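Local coordinates for protein GCN5-related N-acetyltransferase (Anabaena variabilis, PDB 2OZG) that binds coenzyme A and probably transfers acetyl groups to an amine, possibly of aminoglycosides, as a member of the GNAT family of N-acetyltransferases, at residues K350-A353 with S354-T357; E18-Q21 with Q22-N25; A99-Q102 with H103-E107. All blocks are in the same frame, centred on the assembly; numbering follows the deposited sequence.

Contact 1: residues K350-A353 with S354-T357; sequences KGLA and SLYT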
loop_
_atom_site.group_PDB
_atom_site.type_symbol
_atom_site.label_atom_id
_atom_site.label_comp_id
_atom_site.label_asym_id
_atom_site.label_seq_id
_atom_site.Cartn_x
_atom_site.Cartn_y
_atom_site.Cartn_z
ATOM N N LYS A 350 21.000 15.427 -33.087
ATOM C CA LYS A 350 20.456 14.572 -32.042
ATOM C C LYS A 350 20.735 13.119 -32.272
ATOM O O LYS A 350 21.064 12.410 -31.313
ATOM C CB LYS A 350 18.966 14.741 -31.816
ATOM C CG LYS A 350 18.615 16.149 -31.367
ATOM C CD LYS A 350 17.187 16.325 -30.933
ATOM C CE LYS A 350 16.099 15.980 -31.962
ATOM N NZ LYS A 350 16.164 16.746 -33.202
ATOM N N GLY A 351 20.595 12.676 -33.537
ATOM C CA GLY A 351 20.890 11.307 -33.892
ATOM C C GLY A 351 22.356 11.006 -33.617
ATOM O O GLY A 351 22.704 9.920 -33.176
ATOM N N LEU A 352 23.214 11.996 -33.874
ATOM C CA LEU A 352 24.655 11.840 -33.721
ATOM C C LEU A 352 25.044 11.662 -32.291
ATOM O O LEU A 352 26.003 10.954 -32.006
ATOM C CB LEU A 352 25.381 13.055 -34.310
ATOM C CG LEU A 352 26.927 12.989 -34.281
ATOM C CD1 LEU A 352 27.409 11.753 -34.989
ATOM C CD2 LEU A 352 27.536 14.200 -34.871
ATOM N N ALA A 353 24.329 12.323 -31.366
ATOM C CA ALA A 353 24.583 12.124 -29.949
ATOM C C ALA A 353 24.422 10.656 -29.510
ATOM O O ALA A 353 25.259 10.131 -28.786
ATOM C CB ALA A 353 23.642 12.968 -29.137
ATOM N N SER A 354 23.322 10.025 -29.946
ATOM C CA SER A 354 22.995 8.670 -29.520
ATOM C C SER A 354 23.949 7.715 -30.205
ATOM O O SER A 354 24.345 6.742 -29.602
ATOM C CB SER A 354 21.584 8.299 -29.831
ATOM O OG SER A 354 20.634 9.218 -29.311
ATOM N N LEU A 355 24.321 8.032 -31.449
ATOM C CA LEU A 355 25.270 7.220 -32.200
ATOM C C LEU A 355 26.643 7.252 -31.532
ATOM O O LEU A 355 27.276 6.211 -31.313
ATOM C CB LEU A 355 25.411 7.769 -33.622
ATOM C CG LEU A 355 26.405 7.029 -34.546
ATOM C CD1 LEU A 355 25.934 5.632 -34.823
ATOM C CD2 LEU A 355 26.652 7.769 -35.836
ATOM N N TYR A 356 27.082 8.470 -31.201
ATOM C CA TYR A 356 28.392 8.725 -30.581
ATOM C C TYR A 356 28.650 7.983 -29.300
ATOM O O TYR A 356 29.726 7.438 -29.070
ATOM C CB TYR A 356 28.505 10.218 -30.284
ATOM C CG TYR A 356 29.825 10.750 -29.698
ATOM C CD1 TYR A 356 30.064 10.754 -28.357
ATOM C CD2 TYR A 356 30.769 11.316 -30.500
ATOM C CE1 TYR A 356 31.252 11.317 -27.819
ATOM C CE2 TYR A 356 31.969 11.836 -29.974
ATOM C CZ TYR A 356 32.185 11.841 -28.642
ATOM O OH TYR A 356 33.384 12.372 -28.145
ATOM N N THR A 357 27.645 7.942 -28.441
ATOM C CA THR A 357 27.779 7.273 -27.127
ATOM C C THR A 357 27.584 5.772 -27.085
ATOM O O THR A 357 27.833 5.144 -26.040
ATOM C CB THR A 357 26.730 7.860 -26.152
ATOM O OG1 THR A 357 25.424 7.547 -26.630
ATOM C CG2 THR A 357 26.923 9.332 -26.032
HETATM O O HOH W 1 19.055 9.807 -31.320
#
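Helix 349-357 of the sterol carrier protein-like domain carries this contact, in which Leu352 and Leu355 touch across one turn. CD1 of Leu352 lies 4.1 Å from CD2 of Leu355. With CG anti to the backbone N in both leucines (chi1 -177° and 179°), the two branch ends come together and the side chains cross at a slant. The backbone bonds are those of an alpha helix. Leu355 N donates to Gly351 O at 3.0 Å, and Tyr356 N to Leu352 O at 2.8 Å. The next bond is longer, with Thr357 N 3.3 Å from Ala353 O. CB of Tyr356 also sits against Leu352 O, at 3.1 Å. The ring of Tyr356 leads away from the first turn, and its OH bonds to Ala296 O.

Ser354 turns OG to the side of its own backbone N (chi1 -54°). A water joins it to the preceding turn: it donates to Ser354 OG at 2.6 Å and to Lys350 O at 3.3 Å. The same hydroxyl bonds to Gln133 O, and Thr357 OG1 bonds to Ala134 O. These two hydroxyls tie the helix to the main chain at the start of strand 132-143.

Most of this helix is buried between several elements. Ala353 and Thr357 rest on Leu288 of strand 279-290, and Leu352 and Tyr356 on Ile290 of the same strand. Leu352 also meets Val293 of helix 293-299, while Leu355 packs on Pro362 and Leu365 of helix 362-367.

Contact 2: residues E18-Q21 with Q22-N25; sequences ENIQ and QLGN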
loop_
_atom_site.group_PDB
_atom_site.type_symbol
_atom_site.label_atom_id
_atom_site.label_comp_id
_atom_site.label_asym_id
_atom_site.label_seq_id
_atom_site.Cartn_x
_atom_site.Cartn_y
_atom_site.Cartn_z
ATOM N N GLU A 18 25.577 40.515 -7.325
ATOM C CA GLU A 18 24.376 41.321 -7.440
ATOM C C GLU A 18 23.135 40.485 -7.663
ATOM O O GLU A 18 22.020 40.909 -7.319
ATOM C CB GLU A 18 24.520 42.313 -8.590
ATOM C CG GLU A 18 23.490 43.452 -8.589
ATOM C CD GLU A 18 23.686 44.478 -7.441
ATOM O OE1 GLU A 18 24.824 44.592 -6.920
ATOM O OE2 GLU A 18 22.694 45.183 -7.093
ATOM N N ASN A 19 23.294 39.293 -8.222
ATOM C CA ASN A 19 22.134 38.469 -8.516
ATOM C C ASN A 19 22.158 37.018 -8.010
ATOM O O ASN A 19 21.190 36.335 -8.220
ATOM C CB ASN A 19 21.883 38.480 -10.035
ATOM C CG ASN A 19 23.085 37.922 -10.833
ATOM O OD1 ASN A 19 23.827 37.049 -10.339
ATOM N ND2 ASN A 19 23.263 38.402 -12.068
ATOM N N ILE A 20 23.222 36.551 -7.357
ATOM C CA ILE A 20 23.315 35.116 -6.955
ATOM C C ILE A 20 22.326 34.697 -5.847
ATOM O O ILE A 20 21.927 33.532 -5.747
ATOM C CB ILE A 20 24.781 34.732 -6.536
ATOM C CG1 ILE A 20 24.977 33.217 -6.466
ATOM C CG2 ILE A 20 25.155 35.394 -5.197
ATOM C CD1 ILE A 20 24.516 32.462 -7.748
ATOM N N GLN A 21 21.929 35.628 -5.005
ATOM C CA GLN A 21 20.918 35.299 -4.003
ATOM C C GLN A 21 19.542 35.108 -4.602
ATOM O O GLN A 21 18.806 34.251 -4.129
ATOM C CB GLN A 21 20.769 36.390 -2.979
ATOM C CG GLN A 21 21.855 36.440 -1.972
ATOM C CD GLN A 21 21.710 37.647 -1.106
ATOM O OE1 GLN A 21 21.496 37.526 0.094
ATOM N NE2 GLN A 21 21.766 38.837 -1.721
ATOM N N GLN A 22 19.162 35.996 -5.535
ATOM C CA GLN A 22 17.907 35.874 -6.215
ATOM C C GLN A 22 17.937 34.562 -6.933
ATOM O O GLN A 22 16.977 33.858 -6.856
ATOM C CB GLN A 22 17.673 36.953 -7.260
ATOM C CG GLN A 22 17.209 38.283 -6.729
ATOM C CD GLN A 22 17.821 39.448 -7.475
ATOM O OE1 GLN A 22 18.990 39.774 -7.279
ATOM N NE2 GLN A 22 17.030 40.096 -8.311
ATOM N N LEU A 23 19.022 34.243 -7.657
ATOM C CA LEU A 23 19.040 32.971 -8.399
ATOM C C LEU A 23 18.914 31.807 -7.428
ATOM O O LEU A 23 18.196 30.857 -7.674
ATOM C CB LEU A 23 20.319 32.852 -9.235
ATOM C CG LEU A 23 20.531 31.548 -10.004
ATOM C CD1 LEU A 23 19.410 31.284 -11.065
ATOM C CD2 LEU A 23 21.915 31.519 -10.668
ATOM N N GLY A 24 19.648 31.866 -6.326
ATOM C CA GLY A 24 19.615 30.825 -5.318
ATOM C C GLY A 24 18.219 30.600 -4.817
ATOM O O GLY A 24 17.851 29.462 -4.616
ATOM N N ASN A 25 17.460 31.684 -4.627
ATOM C CA ASN A 25 16.044 31.599 -4.259
ATOM C C ASN A 25 15.215 30.945 -5.336
ATOM O O ASN A 25 14.330 30.148 -5.049
ATOM C CB ASN A 25 15.478 32.986 -4.066
ATOM C CG ASN A 25 15.889 33.583 -2.816
ATOM O OD1 ASN A 25 16.439 32.907 -1.936
ATOM N ND2 ASN A 25 15.648 34.884 -2.690
HETATM O O HOH W 2 20.328 38.532 -5.530
HETATM O O HOH W 3 19.105 33.394 -1.727
#
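Ile20 and Leu23 meet in the first turn of helix 20-30, in the N-terminal GNAT domain. Asn19 holds the N-cap position, but its side chain makes no capping bond. Its OD1 turns back to Ser16 N, and its ND2 bonds to Tyr54 OH.

The apolar contact is made by branch ends: Ile20 CD1 is 4.0 Å from Leu23 CD2. CG of Leu23, anti to its backbone N (chi1 176°), carries CD2 to Ile20. The leucine side chain continues onto Phe50 and Val52 of strand 50-55, while Ile20 meets Ala15 and Leu47.

Three backbone bonds step along the turn. Leu23 N bonds to Asn19 O at 3.1 Å and Gly24 N to Ile20 O at 2.9 Å. Asn25 N closes the series on Gln21 O, also at 2.9 Å.

Water serves the exposed side. One water accepts from Gln22 N at 2.8 Å and gives a weak, long bond to Glu18 O. A second water bridges Gln21 and Asn25. It donates to Gln21 O at 2.6 Å and to Asn25 OD1 at 2.7 Å, so Gln21 O takes both this water and the Asn25 N-H.

Contact 3: residues A99-Q102 with H103-E107; sequences ALIQ and HTLQE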
loop_
_atom_site.group_PDB
_atom_site.type_symbol
_atom_site.label_atom_id
_atom_site.label_comp_id
_atom_site.label_asym_id
_atom_site.label_seq_id
_atom_site.Cartn_x
_atom_site.Cartn_y
_atom_site.Cartn_z
ATOM N N ALA A 99 15.825 29.990 -24.495
ATOM C CA ALA A 99 16.783 31.063 -24.714
ATOM C C ALA A 99 18.026 30.784 -23.869
ATOM O O ALA A 99 19.138 30.799 -24.357
ATOM C CB ALA A 99 16.172 32.429 -24.384
ATOM N N LEU A 100 17.823 30.484 -22.592
ATOM C CA LEU A 100 18.942 30.195 -21.694
ATOM C C LEU A 100 19.857 29.081 -22.235
ATOM O O LEU A 100 21.101 29.208 -22.313
ATOM C CB LEU A 100 18.382 29.800 -20.308
ATOM C CG LEU A 100 19.374 29.393 -19.211
ATOM C CD1 LEU A 100 20.448 30.461 -18.892
ATOM C CD2 LEU A 100 18.597 29.046 -17.977
ATOM N N ILE A 101 19.245 27.983 -22.636
ATOM C CA ILE A 101 20.012 26.833 -23.125
ATOM C C ILE A 101 20.802 27.108 -24.405
ATOM O O ILE A 101 21.953 26.687 -24.574
ATOM C CB ILE A 101 19.099 25.589 -23.292
ATOM C CG1 ILE A 101 18.465 25.184 -21.950
ATOM C CG2 ILE A 101 19.937 24.397 -23.913
ATOM C CD1 ILE A 101 19.460 24.916 -20.808
ATOM N N GLN A 102 20.207 27.854 -25.289
ATOM C CA GLN A 102 20.872 28.242 -26.509
ATOM C C GLN A 102 22.076 29.146 -26.229
ATOM O O GLN A 102 23.136 28.941 -26.773
ATOM C CB GLN A 102 19.849 28.942 -27.402
ATOM C CG GLN A 102 18.739 27.999 -27.888
ATOM C CD GLN A 102 17.701 28.733 -28.784
ATOM O OE1 GLN A 102 17.395 29.912 -28.559
ATOM N NE2 GLN A 102 17.128 28.011 -29.761
ATOM N N HIS A 103 21.896 30.167 -25.394
ATOM C CA HIS A 103 23.011 31.016 -24.982
ATOM C C HIS A 103 24.116 30.228 -24.351
ATOM O O HIS A 103 25.260 30.458 -24.650
ATOM C CB HIS A 103 22.563 32.143 -24.020
ATOM C CG HIS A 103 21.952 33.319 -24.717
ATOM N ND1 HIS A 103 20.645 33.723 -24.511
ATOM C CD2 HIS A 103 22.477 34.196 -25.617
ATOM C CE1 HIS A 103 20.393 34.798 -25.240
ATOM N NE2 HIS A 103 21.485 35.101 -25.922
ATOM N N THR A 104 23.769 29.348 -23.427
ATOM C CA THR A 104 24.704 28.466 -22.775
ATOM C C THR A 104 25.483 27.607 -23.768
ATOM O O THR A 104 26.698 27.497 -23.672
ATOM C CB THR A 104 23.930 27.531 -21.781
ATOM O OG1 THR A 104 23.261 28.346 -20.820
ATOM C CG2 THR A 104 24.848 26.596 -21.064
ATOM N N LEU A 105 24.788 26.974 -24.708
ATOM C CA LEU A 105 25.451 26.195 -25.738
ATOM C C LEU A 105 26.431 27.027 -26.562
ATOM O O LEU A 105 27.538 26.584 -26.874
ATOM C CB LEU A 105 24.419 25.525 -26.650
ATOM C CG LEU A 105 23.726 24.312 -26.100
ATOM C CD1 LEU A 105 22.612 23.864 -27.074
ATOM C CD2 LEU A 105 24.717 23.189 -25.906
ATOM N N GLN A 106 26.033 28.239 -26.913
ATOM C CA GLN A 106 26.903 29.143 -27.634
ATOM C C GLN A 106 28.136 29.429 -26.804
ATOM O O GLN A 106 29.242 29.472 -27.341
ATOM C CB GLN A 106 26.176 30.436 -27.987
ATOM C CG GLN A 106 27.079 31.588 -28.507
ATOM C CD GLN A 106 27.806 31.293 -29.857
ATOM O OE1 GLN A 106 27.598 30.252 -30.515
ATOM N NE2 GLN A 106 28.650 32.238 -30.271
ATOM N N GLU A 107 27.974 29.618 -25.495
ATOM C CA GLU A 107 29.159 29.855 -24.663
ATOM C C GLU A 107 30.072 28.625 -24.641
ATOM O O GLU A 107 31.276 28.720 -24.765
ATOM C CB GLU A 107 28.756 30.229 -23.238
ATOM C CG GLU A 107 29.942 30.397 -22.347
ATOM C CD GLU A 107 29.589 30.840 -20.944
ATOM O OE1 GLU A 107 28.408 31.205 -20.661
ATOM O OE2 GLU A 107 30.520 30.811 -20.119
#
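Thr104 and Leu100 meet one turn apart on helix 96-110. Leu100 O accepts two bonds from Thr104. Thr104 N bonds to Leu100 O at 2.9 Å. The hydroxyl donates as well, with Thr104 OG1 2.8 Å from Leu100 O and well above the carbonyl plane. This return bond fixes the rotation of the threonine side chain, whose OG1 lies beside its own backbone N (chi1 -60°). It also satisfies a hydroxyl on the buried side of the helix. CD1 of Leu100 comes to 4.0 Å from Thr104 OG1.

Ala99 O has a similar pair of donors, though an unequal one. His103 N bonds to it at 3.0 Å with a nearly linear N-H (178°). His103 ND1 adds only a weak bond to Ala99 O, at 3.3 Å and a bent angle of 122°. Further round, Ile101 CG2 touches Leu105 CD1 at 4.2 Å. CG of Leu105 lies closer to the backbone, 3.3 Å from Ile101 O.

Tyr12 of strand 10-14 forms the next shell. Its ring meets the His103 ring with the planes close to parallel, and Leu100 and Thr104 also touch it. Its hydroxyl bonds to Glu107 OE1, while Glu107 OE2 forms a salt bridge with Arg51.

The helix links strands 75-87 and 115-118 in the beta-alpha-beta unit beside the coenzyme A site. The side chain of Ile101 is about 4 Å from that of Val85, a coenzyme A-binding residue. Leu100, Ile101 and Thr104 pack on Leu63 of strand 58-72. Ala99 and Leu100 also meet Ile53 of strand 50-55. On another flank, Leu105 touches Ala129, Tyr131 and Leu318.

Each contact lies within a single helix, and no two touch. Contact 1 is the most buried. Contacts 2 and 3 each have a buried side and a more open one. Contacts 2 and 3 share the N-terminal GNAT domain, with nearest atoms about 7 Å apart, and both helices pack on strands 50-55 and 58-72. Contact 1 belongs to the sterol carrier protein-like domain, and its centre is about 35 Å from that of contact 2. The polar chemistry follows place. Buried hydroxyls reach main-chain carbonyls, of other elements in contact 1 and of the same helix in contact 3. Water bridges one turn in contact 1 and two places on the exposed side of contact 2.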